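Side-chain contacts in CobC (Shigella flexneri 2a, PDB 6NRU), which probably removes the 5'-phosphate from adenosylcobalamin 5'-phosphate and from alpha-ribazole 5'-phosphate in the assembly of vitamin B12: residues H95-L98 with M99-A103; E104-S107 with A108-N111; E13-A16 with N17-L21; E122-Q125 with A126-R130. All blocks are in the same frame, centred on the assembly; numbering follows the deposited sequence.

How the contacts relate
Contacts 1 and 2 lie on successive helices and touch, with centres 9 Å apart, chiefly through Tyr106 packing on His95, Leu98 and Met99. Contact 1 is a surface helix turn away from the catalytic residues, whereas contacts 2, 3 and 4 have side chains near them. Asn17 of contact 3 binds the sulfate, and the side chain of Thr14 is about 4 Å from that of the probable phosphohistidine, His11. Contact 4 begins the next helix after contact 2, about 5 Å away at the nearest atoms. Three contacts approach the probable proton donor/acceptor Glu84, side chain to side chain: Phe127 at about 4 Å, Asn17 at about 8 Å and Trp109 at about 9 Å.

Contact 1: residues H95-L98 with M99-A103; sequences HRDL and MQEDA
His95 and Met99, a selenomethionine one turn further along helix 95-101, lie side by side and point the same way. With CG anti to the backbone N (chi1 167°), the imidazole of His95 extends alongside its neighbour, and Met99 CG comes over one ring face, 4.0 Å from His95 CE1. Met99 SE approaches obliquely, 4.7 Å from the centroid of the His95 ring. One ring nitrogen is engaged elsewhere: ND1 is hydrogen-bonded to Tyr106 OH.

The same spacing sets two like charges together at Asp97 and Glu101. Their carboxylate planes are only 14° apart, and Asp97 OD1 is 3.9 Å from Glu101 OE2. A salt bridge from Glu101 OE1 to Arg93 NH2 probably offsets the repulsion. This is a short surface helix in the part of the histidine phosphatase fold between strands 76-78 and 146-151, and it leads almost directly into helix 103-111.

Among its carbonyls, Asp97 O accepts twice. Glu101 N lies 2.9 Å from Asp97 O, and Gln100 N comes to Asp97 O as a second donor, from above the carbonyl plane at 3.3 Å. Met99 N has two weak bonds, to His95 O and Arg96 O. Asp102 N closes the last turn on Leu98 O at 3.0 Å. Asp102 itself leaves helical geometry, and its OD2 is bound by both Thr119 OG1 and Trp90 NE1.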
loop_
_atom_site.group_PDB
_atom_site.type_symbol
_atom_site.label_atom_id
_atom_site.label_comp_id
_atom_site.label_asym_id
_atom_site.label_seq_id
_atom_site.Cartn_x
_atom_site.Cartn_y
_atom_site.Cartn_z
ATOM N N HIS A 95 -10.416 -17.419 -3.575
ATOM C CA HIS A 95 -9.440 -18.329 -4.164
ATOM C C HIS A 95 -10.061 -19.677 -4.519
ATOM O O HIS A 95 -9.793 -20.224 -5.596
ATOM C CB HIS A 95 -8.269 -18.506 -3.196
ATOM C CG HIS A 95 -7.353 -19.638 -3.539
ATOM N ND1 HIS A 95 -6.448 -19.575 -4.577
ATOM C CD2 HIS A 95 -7.191 -20.857 -2.973
ATOM C CE1 HIS A 95 -5.773 -20.710 -4.640
ATOM N NE2 HIS A 95 -6.206 -21.504 -3.678
ATOM N N ARG A 96 -10.883 -20.237 -3.627
ATOM C CA ARG A 96 -11.474 -21.544 -3.902
ATOM C C ARG A 96 -12.357 -21.495 -5.139
ATOM O O ARG A 96 -12.251 -22.347 -6.028
ATOM C CB ARG A 96 -12.275 -22.042 -2.699
ATOM C CG ARG A 96 -11.813 -21.523 -1.356
ATOM C CD ARG A 96 -12.823 -21.872 -0.271
ATOM N NE ARG A 96 -14.082 -21.145 -0.436
ATOM C CZ ARG A 96 -14.505 -20.179 0.372
ATOM N NH1 ARG A 96 -13.770 -19.807 1.411
ATOM N NH2 ARG A 96 -15.665 -19.582 0.140
ATOM N N ASP A 97 -13.234 -20.494 -5.219
ATOM C CA ASP A 97 -14.149 -20.403 -6.351
ATOM C C ASP A 97 -13.410 -20.158 -7.662
ATOM O O ASP A 97 -13.865 -20.607 -8.719
ATOM C CB ASP A 97 -15.176 -19.297 -6.107
ATOM C CG ASP A 97 -16.134 -19.629 -4.981
ATOM O OD1 ASP A 97 -16.629 -20.778 -4.939
ATOM O OD2 ASP A 97 -16.395 -18.744 -4.141
ATOM N N LEU A 98 -12.271 -19.463 -7.613
ATOM C CA LEU A 98 -11.568 -19.108 -8.842
ATOM C C LEU A 98 -10.882 -20.311 -9.479
ATOM O O LEU A 98 -10.708 -20.343 -10.705
ATOM C CB LEU A 98 -10.550 -18.003 -8.562
ATOM C CG LEU A 98 -11.124 -16.598 -8.357
ATOM C CD1 LEU A 98 -10.099 -15.679 -7.708
ATOM C CD2 LEU A 98 -11.594 -16.029 -9.682
HETATM N N MSE A 99 -10.492 -21.303 -8.677
HETATM C CA MSE A 99 -9.812 -22.494 -9.185
HETATM C C MSE A 99 -10.786 -23.402 -9.925
HETATM O O MSE A 99 -10.383 -24.282 -10.684
HETATM C CB MSE A 99 -9.153 -23.267 -8.034
HETATM C CG MSE A 99 -7.953 -22.562 -7.424
HETATM SE SE MSE A 99 -6.403 -23.736 -7.303
HETATM C CE MSE A 99 -6.084 -24.050 -9.188
ATOM N N GLN A 100 -12.079 -23.193 -9.686
ATOM C CA GLN A 100 -13.128 -23.949 -10.361
ATOM C C GLN A 100 -13.785 -23.173 -11.497
ATOM O O GLN A 100 -14.033 -23.742 -12.564
ATOM C CB GLN A 100 -14.198 -24.388 -9.353
ATOM C CG GLN A 100 -13.813 -25.615 -8.533
ATOM C CD GLN A 100 -14.250 -26.917 -9.186
ATOM O OE1 GLN A 100 -15.416 -27.309 -9.102
ATOM N NE2 GLN A 100 -13.313 -27.593 -9.842
ATOM N N GLU A 101 -14.061 -21.881 -11.301
ATOM C CA GLU A 101 -14.755 -21.102 -12.324
ATOM C C GLU A 101 -13.820 -20.632 -13.433
ATOM O O GLU A 101 -14.264 -20.457 -14.574
ATOM C CB GLU A 101 -15.459 -19.906 -11.680
ATOM C CG GLU A 101 -16.641 -20.306 -10.806
ATOM C CD GLU A 101 -16.772 -19.459 -9.557
ATOM O OE1 GLU A 101 -16.100 -18.409 -9.476
ATOM O OE2 GLU A 101 -17.545 -19.849 -8.654
ATOM N N ASP A 102 -12.537 -20.429 -13.125
ATOM C CA ASP A 102 -11.543 -19.968 -14.091
ATOM C C ASP A 102 -10.243 -20.752 -13.877
ATOM O O ASP A 102 -9.193 -20.198 -13.575
ATOM C CB ASP A 102 -11.317 -18.461 -13.954
ATOM C CG ASP A 102 -10.638 -17.855 -15.168
ATOM O OD1 ASP A 102 -10.370 -18.592 -16.139
ATOM O OD2 ASP A 102 -10.371 -16.636 -15.152
ATOM N N ALA A 103 -10.319 -22.072 -14.061
ATOM C CA ALA A 103 -9.245 -22.960 -13.619
ATOM C C ALA A 103 -7.921 -22.639 -14.302
ATOM O O ALA A 103 -6.906 -22.422 -13.633
ATOM C CB ALA A 103 -9.636 -24.418 -13.866
#

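Contact 2: residues E104-S107 with A108-N111; sequences ENYS and AWCN
Tyr106 and Cys110, one turn apart on helix 103-111, form a Cys sulfur-aromatic contact. The sulfur stands over a ring face: Cys110 SG is 4.0 Å from the Tyr106 ring centroid and 30° off the normal, and it is displaced toward one side, where it lies 3.5 Å from Tyr106 CE2. A first torsion with CG anti to the backbone N (chi1 -169°) carries the phenol to the side of Cys110 and Trp109.

The aromatic contact with Trp109 is of another kind. The Tyr106 ring and the five-membered ring of Trp109 meet obliquely, with planes at 33°, and touch through Tyr106 CE1 and Trp109 CD1 at 3.9 Å. Trp90 makes edge-to-face contacts with both rings, and Phe87 makes another with Trp109, which builds an aromatic cluster between helix 103-111 and the loop that leads into helix 95-101. Bound tetraethylene glycol and di(hydroxyethyl)ether molecules, probably from crystallisation, lie against the Trp109 side chain and may mark a pocket.

Polar groups are met partly inside the helix and partly beyond it. Tyr106 OH is hydrogen-bonded to Tyr22 OH, and Ser107 OG returns to Ala103 O in the preceding turn. The backbone follows the regular alpha-helical pattern, with Ala108 N bonded to Glu104 O at 3.0 Å and Cys110 N to Tyr106 O at 2.9 Å. Tyr106 O also lies at the edge of the Trp109 ring, in its plane. At the far end, Asn111 N reaches Ser107 O at 2.9 Å, and Asn111 CG lies 3.3 Å from the same Ser107 O.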
loop_
_atom_site.group_PDB
_atom_site.type_symbol
_atom_site.label_atom_id
_atom_site.label_comp_id
_atom_site.label_asym_id
_atom_site.label_seq_id
_atom_site.Cartn_x
_atom_site.Cartn_y
_atom_site.Cartn_z
ATOM N N GLU A 104 -7.908 -22.605 -15.636
ATOM C CA GLU A 104 -6.641 -22.505 -16.353
ATOM C C GLU A 104 -5.968 -21.159 -16.115
ATOM O O GLU A 104 -4.788 -21.103 -15.750
ATOM C CB GLU A 104 -6.853 -22.740 -17.846
ATOM C CG GLU A 104 -5.596 -22.513 -18.667
ATOM C CD GLU A 104 -5.825 -22.715 -20.149
ATOM O OE1 GLU A 104 -6.897 -23.238 -20.517
ATOM O OE2 GLU A 104 -4.932 -22.353 -20.944
ATOM N N ASN A 105 -6.697 -20.061 -16.324
ATOM C CA ASN A 105 -6.101 -18.740 -16.143
ATOM C C ASN A 105 -5.684 -18.518 -14.694
ATOM O O ASN A 105 -4.662 -17.876 -14.426
ATOM C CB ASN A 105 -7.075 -17.652 -16.598
ATOM C CG ASN A 105 -7.559 -17.863 -18.019
ATOM O OD1 ASN A 105 -8.742 -17.693 -18.319
ATOM N ND2 ASN A 105 -6.644 -18.238 -18.906
ATOM N N TYR A 106 -6.448 -19.060 -13.745
ATOM C CA TYR A 106 -6.116 -18.870 -12.337
ATOM C C TYR A 106 -4.965 -19.772 -11.898
ATOM O O TYR A 106 -4.131 -19.359 -11.086
ATOM C CB TYR A 106 -7.353 -19.107 -11.474
ATOM C CG TYR A 106 -7.180 -18.692 -10.041
ATOM C CD1 TYR A 106 -7.082 -17.354 -9.691
ATOM C CD2 TYR A 106 -7.105 -19.640 -9.035
ATOM C CE1 TYR A 106 -6.917 -16.975 -8.374
ATOM C CE2 TYR A 106 -6.943 -19.271 -7.720
ATOM C CZ TYR A 106 -6.848 -17.940 -7.394
ATOM O OH TYR A 106 -6.685 -17.573 -6.079
ATOM N N SER A 107 -4.905 -21.004 -12.418
ATOM C CA SER A 107 -3.776 -21.885 -12.127
ATOM C C SER A 107 -2.480 -21.296 -12.658
ATOM O O SER A 107 -1.432 -21.387 -12.008
ATOM C CB SER A 107 -4.003 -23.263 -12.748
ATOM O OG SER A 107 -5.311 -23.735 -12.497
ATOM N N ALA A 108 -2.533 -20.709 -13.857
ATOM C CA ALA A 108 -1.361 -20.060 -14.425
ATOM C C ALA A 108 -0.895 -18.907 -13.552
ATOM O O ALA A 108 0.305 -18.625 -13.482
ATOM C CB ALA A 108 -1.670 -19.572 -15.839
ATOM N N TRP A 109 -1.828 -18.243 -12.870
ATOM C CA TRP A 109 -1.462 -17.179 -11.945
ATOM C C TRP A 109 -0.884 -17.740 -10.651
ATOM O O TRP A 109 0.141 -17.249 -10.165
ATOM C CB TRP A 109 -2.681 -16.302 -11.655
ATOM C CG TRP A 109 -2.653 -15.633 -10.312
ATOM C CD1 TRP A 109 -3.217 -16.088 -9.154
ATOM C CD2 TRP A 109 -2.036 -14.379 -9.992
ATOM N NE1 TRP A 109 -2.987 -15.198 -8.133
ATOM C CE2 TRP A 109 -2.263 -14.140 -8.620
ATOM C CE3 TRP A 109 -1.312 -13.437 -10.729
ATOM C CZ2 TRP A 109 -1.792 -12.999 -7.973
ATOM C CZ3 TRP A 109 -0.845 -12.306 -10.085
ATOM C CH2 TRP A 109 -1.087 -12.097 -8.720
ATOM N N CYS A 110 -1.523 -18.767 -10.084
ATOM C CA CYS A 110 -1.018 -19.356 -8.849
ATOM C C CYS A 110 0.365 -19.962 -9.041
ATOM O O CYS A 110 1.179 -19.951 -8.112
ATOM C CB CYS A 110 -1.993 -20.412 -8.333
ATOM S SG CYS A 110 -3.488 -19.732 -7.584
ATOM N N ASN A 111 0.653 -20.480 -10.235
ATOM C CA ASN A 111 1.933 -21.117 -10.514
ATOM C C ASN A 111 2.977 -20.158 -11.079
ATOM O O ASN A 111 4.149 -20.535 -11.178
ATOM C CB ASN A 111 1.742 -22.290 -11.486
ATOM C CG ASN A 111 0.906 -23.414 -10.893
ATOM O OD1 ASN A 111 0.664 -23.459 -9.686
ATOM N ND2 ASN A 111 0.464 -24.331 -11.745
#

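Contact 3: residues E13-A16 with N17-L21; sequences ETQA and NVDGL. With SO4 (sulfate ion), chain N.
The amide of Gln15 and the carboxylate of Asp19 meet at a slant, their planes 46° apart. Gln15 NE2 reaches both oxygens on their syn sides, somewhat out of the carboxylate plane: Asp19 OD1 is 2.8 Å from it, while Asp19 OD2, at 3.2 Å from NE2, gives the straighter bond (165°) and lies in the amide plane. A bend at chi2 (61°) curls the Gln15 chain round to this position. The flat amide of Asn17 works in two directions. Its OD1 takes a bond from Gln178 NE2 and a weak one from Thr14 N at 3.3 Å; its ND2 donates to sulfate O2 at a short 2.5 Å.

Arg10 and Arg60 also bind this sulfate, which is consistent with its occupying the phosphate site, to which the arginine of the RHG motif of the histidine phosphatases contributes; the histidine of that motif, His11, is probably phosphorylated in catalysis. Thr14 is the N-cap residue of helix 15-18.

A Schellman motif ends the helix. Leu21 N bonds Ala16 O at 2.8 Å, Gly20 N bonds Asn17 O at 3.0 Å, and Gly20 takes the positive phi. Val18 CG2 packs 3.6 Å from Glu13 CD, while Glu13 OE1 is hydrogen-bonded to Thr31 OG1.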
loop_
_atom_site.group_PDB
_atom_site.type_symbol
_atom_site.label_atom_id
_atom_site.label_comp_id
_atom_site.label_asym_id
_atom_site.label_seq_id
_atom_site.Cartn_x
_atom_site.Cartn_y
_atom_site.Cartn_z
ATOM N N GLU A 13 -8.377 -2.829 8.004
ATOM C CA GLU A 13 -9.101 -4.028 7.602
ATOM C C GLU A 13 -10.340 -3.663 6.792
ATOM O O GLU A 13 -10.993 -2.647 7.043
ATOM C CB GLU A 13 -9.500 -4.843 8.834
ATOM C CG GLU A 13 -10.166 -6.172 8.517
ATOM C CD GLU A 13 -10.878 -6.777 9.715
ATOM O OE1 GLU A 13 -11.842 -6.161 10.217
ATOM O OE2 GLU A 13 -10.468 -7.871 10.156
ATOM N N THR A 14 -10.655 -4.498 5.804
ATOM C CA THR A 14 -11.816 -4.307 4.951
ATOM C C THR A 14 -12.650 -5.582 4.937
ATOM O O THR A 14 -12.216 -6.644 5.394
ATOM C CB THR A 14 -11.408 -3.917 3.523
ATOM O OG1 THR A 14 -10.634 -4.972 2.940
ATOM C CG2 THR A 14 -10.581 -2.643 3.529
ATOM N N GLN A 15 -13.873 -5.462 4.420
ATOM C CA GLN A 15 -14.774 -6.609 4.391
ATOM C C GLN A 15 -14.243 -7.714 3.492
ATOM O O GLN A 15 -14.439 -8.899 3.785
ATOM C CB GLN A 15 -16.167 -6.177 3.933
ATOM C CG GLN A 15 -17.221 -7.264 4.055
ATOM C CD GLN A 15 -17.407 -7.731 5.486
ATOM O OE1 GLN A 15 -17.550 -6.920 6.400
ATOM N NE2 GLN A 15 -17.401 -9.046 5.687
ATOM N N ALA A 16 -13.574 -7.350 2.396
ATOM C CA ALA A 16 -12.973 -8.360 1.532
ATOM C C ALA A 16 -11.918 -9.164 2.282
ATOM O O ALA A 16 -11.796 -10.378 2.084
ATOM C CB ALA A 16 -12.371 -7.701 0.290
ATOM N N ASN A 17 -11.144 -8.499 3.144
ATOM C CA ASN A 17 -10.186 -9.210 3.983
ATOM C C ASN A 17 -10.898 -10.193 4.901
ATOM O O ASN A 17 -10.490 -11.353 5.031
ATOM C CB ASN A 17 -9.360 -8.215 4.803
ATOM C CG ASN A 17 -8.521 -7.301 3.938
ATOM O OD1 ASN A 17 -8.188 -6.183 4.335
ATOM N ND2 ASN A 17 -8.176 -7.770 2.743
ATOM N N VAL A 18 -11.972 -9.737 5.548
ATOM C CA VAL A 18 -12.750 -10.617 6.411
ATOM C C VAL A 18 -13.244 -11.824 5.626
ATOM O O VAL A 18 -13.222 -12.958 6.121
ATOM C CB VAL A 18 -13.910 -9.835 7.053
ATOM C CG1 VAL A 18 -14.852 -10.775 7.785
ATOM C CG2 VAL A 18 -13.370 -8.776 8.000
ATOM N N ASP A 19 -13.663 -11.610 4.383
ATOM C CA ASP A 19 -14.201 -12.677 3.554
ATOM C C ASP A 19 -13.147 -13.345 2.681
ATOM O O ASP A 19 -13.505 -14.117 1.785
ATOM C CB ASP A 19 -15.336 -12.135 2.688
ATOM C CG ASP A 19 -16.344 -11.344 3.494
ATOM O OD1 ASP A 19 -16.366 -11.501 4.734
ATOM O OD2 ASP A 19 -17.114 -10.565 2.893
ATOM N N GLY A 20 -11.866 -13.071 2.920
ATOM C CA GLY A 20 -10.797 -13.725 2.181
ATOM C C GLY A 20 -10.861 -13.535 0.682
ATOM O O GLY A 20 -10.440 -14.422 -0.069
ATOM N N LEU A 21 -11.372 -12.400 0.223
ATOM C CA LEU A 21 -11.565 -12.155 -1.196
ATOM C C LEU A 21 -10.408 -11.349 -1.770
ATOM O O LEU A 21 -9.703 -10.633 -1.054
ATOM C CB LEU A 21 -12.880 -11.414 -1.445
ATOM C CG LEU A 21 -14.155 -12.092 -0.943
ATOM C CD1 LEU A 21 -15.347 -11.153 -1.069
ATOM C CD2 LEU A 21 -14.409 -13.391 -1.695
HETATM S S SO4 N . -5.429 -6.366 0.731
HETATM O O1 SO4 N . -4.679 -6.703 -0.476
HETATM O O2 SO4 N . -6.450 -7.381 0.967
HETATM O O3 SO4 N . -4.520 -6.314 1.871
HETATM O O4 SO4 N . -6.066 -5.062 0.566
#

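Contact 4: residues E122-Q125 with A126-R130; sequences EGFQ and AFSQR
Phe124 and Ser128 pack closely in the first turns of helix 124-136, whose N-cap is Gly123. Ser128 CB sits 4.0 Å above the plane of the Phe124 ring, offset toward the rim, in a CH-pi contact. Beside it the Phe124 and Phe127 rings cross obliquely and touch through Phe124 CD1 and Phe127 CD2 at 3.9 Å. Leu158 of helix 153-163 packs against all three residues, so the dense face is the one turned to the protein interior; the side chain of Phe127 is about 4 Å from that of Glu84, the probable proton donor/acceptor.

Ser128 OG, set between the backbone N and the carbonyl carbon (chi1 62°), turns back on the preceding turn. It lies 2.8 Å from Phe124 O and 3.2 Å from Gln125 O, and its single proton could go to either.

The outer side is sparser. Gln129 is exposed, its chain running past the backbone with CG 3.2 Å from Gln125 O, and Gln125 NE2 turns away to Gln114 O.

At the edge of the Phe127 ring, Glu122 OE2 forms a salt bridge with Arg130 whose modelled separation is too short to trust in detail; OE2 is also hydrogen-bonded to Phe86 N. Phe127 N bonds Gly123 O at 3.0 Å.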
loop_
_atom_site.group_PDB
_atom_site.type_symbol
_atom_site.label_atom_id
_atom_site.label_comp_id
_atom_site.label_asym_id
_atom_site.label_seq_id
_atom_site.Cartn_x
_atom_site.Cartn_y
_atom_site.Cartn_z
ATOM N N GLU A 122 -4.546 -6.453 -14.680
ATOM C CA GLU A 122 -3.166 -6.057 -14.924
ATOM C C GLU A 122 -2.217 -7.035 -14.240
ATOM O O GLU A 122 -2.479 -7.497 -13.123
ATOM C CB GLU A 122 -2.904 -4.622 -14.443
ATOM C CG GLU A 122 -2.681 -4.459 -12.942
ATOM C CD GLU A 122 -2.293 -3.038 -12.554
ATOM O OE1 GLU A 122 -1.456 -2.435 -13.260
ATOM O OE2 GLU A 122 -2.820 -2.528 -11.542
ATOM N N GLY A 123 -1.123 -7.366 -14.928
ATOM C CA GLY A 123 -0.153 -8.292 -14.390
ATOM C C GLY A 123 0.838 -7.623 -13.461
ATOM O O GLY A 123 0.885 -6.400 -13.327
ATOM N N PHE A 124 1.649 -8.457 -12.805
ATOM C CA PHE A 124 2.634 -7.931 -11.867
ATOM C C PHE A 124 3.681 -7.079 -12.570
ATOM O O PHE A 124 4.282 -6.198 -11.945
ATOM C CB PHE A 124 3.312 -9.070 -11.109
ATOM C CG PHE A 124 4.330 -8.603 -10.113
ATOM C CD1 PHE A 124 3.937 -7.906 -8.983
ATOM C CD2 PHE A 124 5.681 -8.842 -10.312
ATOM C CE1 PHE A 124 4.870 -7.464 -8.067
ATOM C CE2 PHE A 124 6.622 -8.405 -9.395
ATOM C CZ PHE A 124 6.215 -7.715 -8.271
ATOM N N GLN A 125 3.917 -7.323 -13.860
ATOM C CA GLN A 125 4.890 -6.522 -14.594
ATOM C C GLN A 125 4.421 -5.078 -14.730
ATOM O O GLN A 125 5.186 -4.141 -14.480
ATOM C CB GLN A 125 5.150 -7.146 -15.968
ATOM C CG GLN A 125 5.749 -8.546 -15.902
ATOM C CD GLN A 125 7.023 -8.600 -15.077
ATOM O OE1 GLN A 125 7.874 -7.714 -15.167
ATOM N NE2 GLN A 125 7.157 -9.641 -14.262
ATOM N N ALA A 126 3.158 -4.876 -15.114
ATOM C CA ALA A 126 2.627 -3.519 -15.199
ATOM C C ALA A 126 2.503 -2.888 -13.819
ATOM O O ALA A 126 2.750 -1.687 -13.654
ATOM C CB ALA A 126 1.273 -3.525 -15.907
ATOM N N PHE A 127 2.124 -3.682 -12.816
ATOM C CA PHE A 127 2.001 -3.165 -11.457
ATOM C C PHE A 127 3.356 -2.728 -10.912
ATOM O O PHE A 127 3.491 -1.634 -10.355
ATOM C CB PHE A 127 1.364 -4.228 -10.562
ATOM C CG PHE A 127 1.370 -3.887 -9.099
ATOM C CD1 PHE A 127 0.426 -3.020 -8.572
ATOM C CD2 PHE A 127 2.310 -4.452 -8.244
ATOM C CE1 PHE A 127 0.423 -2.712 -7.222
ATOM C CE2 PHE A 127 2.314 -4.150 -6.894
ATOM C CZ PHE A 127 1.370 -3.278 -6.382
ATOM N N SER A 128 4.379 -3.572 -11.077
ATOM C CA SER A 128 5.699 -3.231 -10.558
ATOM C C SER A 128 6.332 -2.082 -11.332
ATOM O O SER A 128 7.169 -1.358 -10.782
ATOM C CB SER A 128 6.614 -4.460 -10.576
ATOM O OG SER A 128 6.811 -4.946 -11.891
ATOM N N GLN A 129 5.953 -1.896 -12.600
ATOM C CA GLN A 129 6.438 -0.737 -13.344
ATOM C C GLN A 129 5.767 0.545 -12.870
ATOM O O GLN A 129 6.388 1.612 -12.892
ATOM C CB GLN A 129 6.208 -0.928 -14.842
ATOM C CG GLN A 129 7.181 -1.878 -15.515
ATOM C CD GLN A 129 6.609 -2.485 -16.788
ATOM O OE1 GLN A 129 5.487 -2.169 -17.192
ATOM N NE2 GLN A 129 7.378 -3.364 -17.425
ATOM N N ARG A 130 4.502 0.460 -12.450
ATOM C CA ARG A 130 3.826 1.613 -11.865
ATOM C C ARG A 130 4.556 2.095 -10.622
ATOM O O ARG A 130 4.775 3.298 -10.439
ATOM C CB ARG A 130 2.385 1.248 -11.513
ATOM C CG ARG A 130 1.325 1.807 -12.430
ATOM C CD ARG A 130 -0.007 1.200 -12.050
ATOM N NE ARG A 130 -0.111 1.065 -10.599
ATOM C CZ ARG A 130 -0.920 0.215 -9.975
ATOM N NH1 ARG A 130 -1.707 -0.594 -10.671
ATOM N NH2 ARG A 130 -0.940 0.174 -8.650
#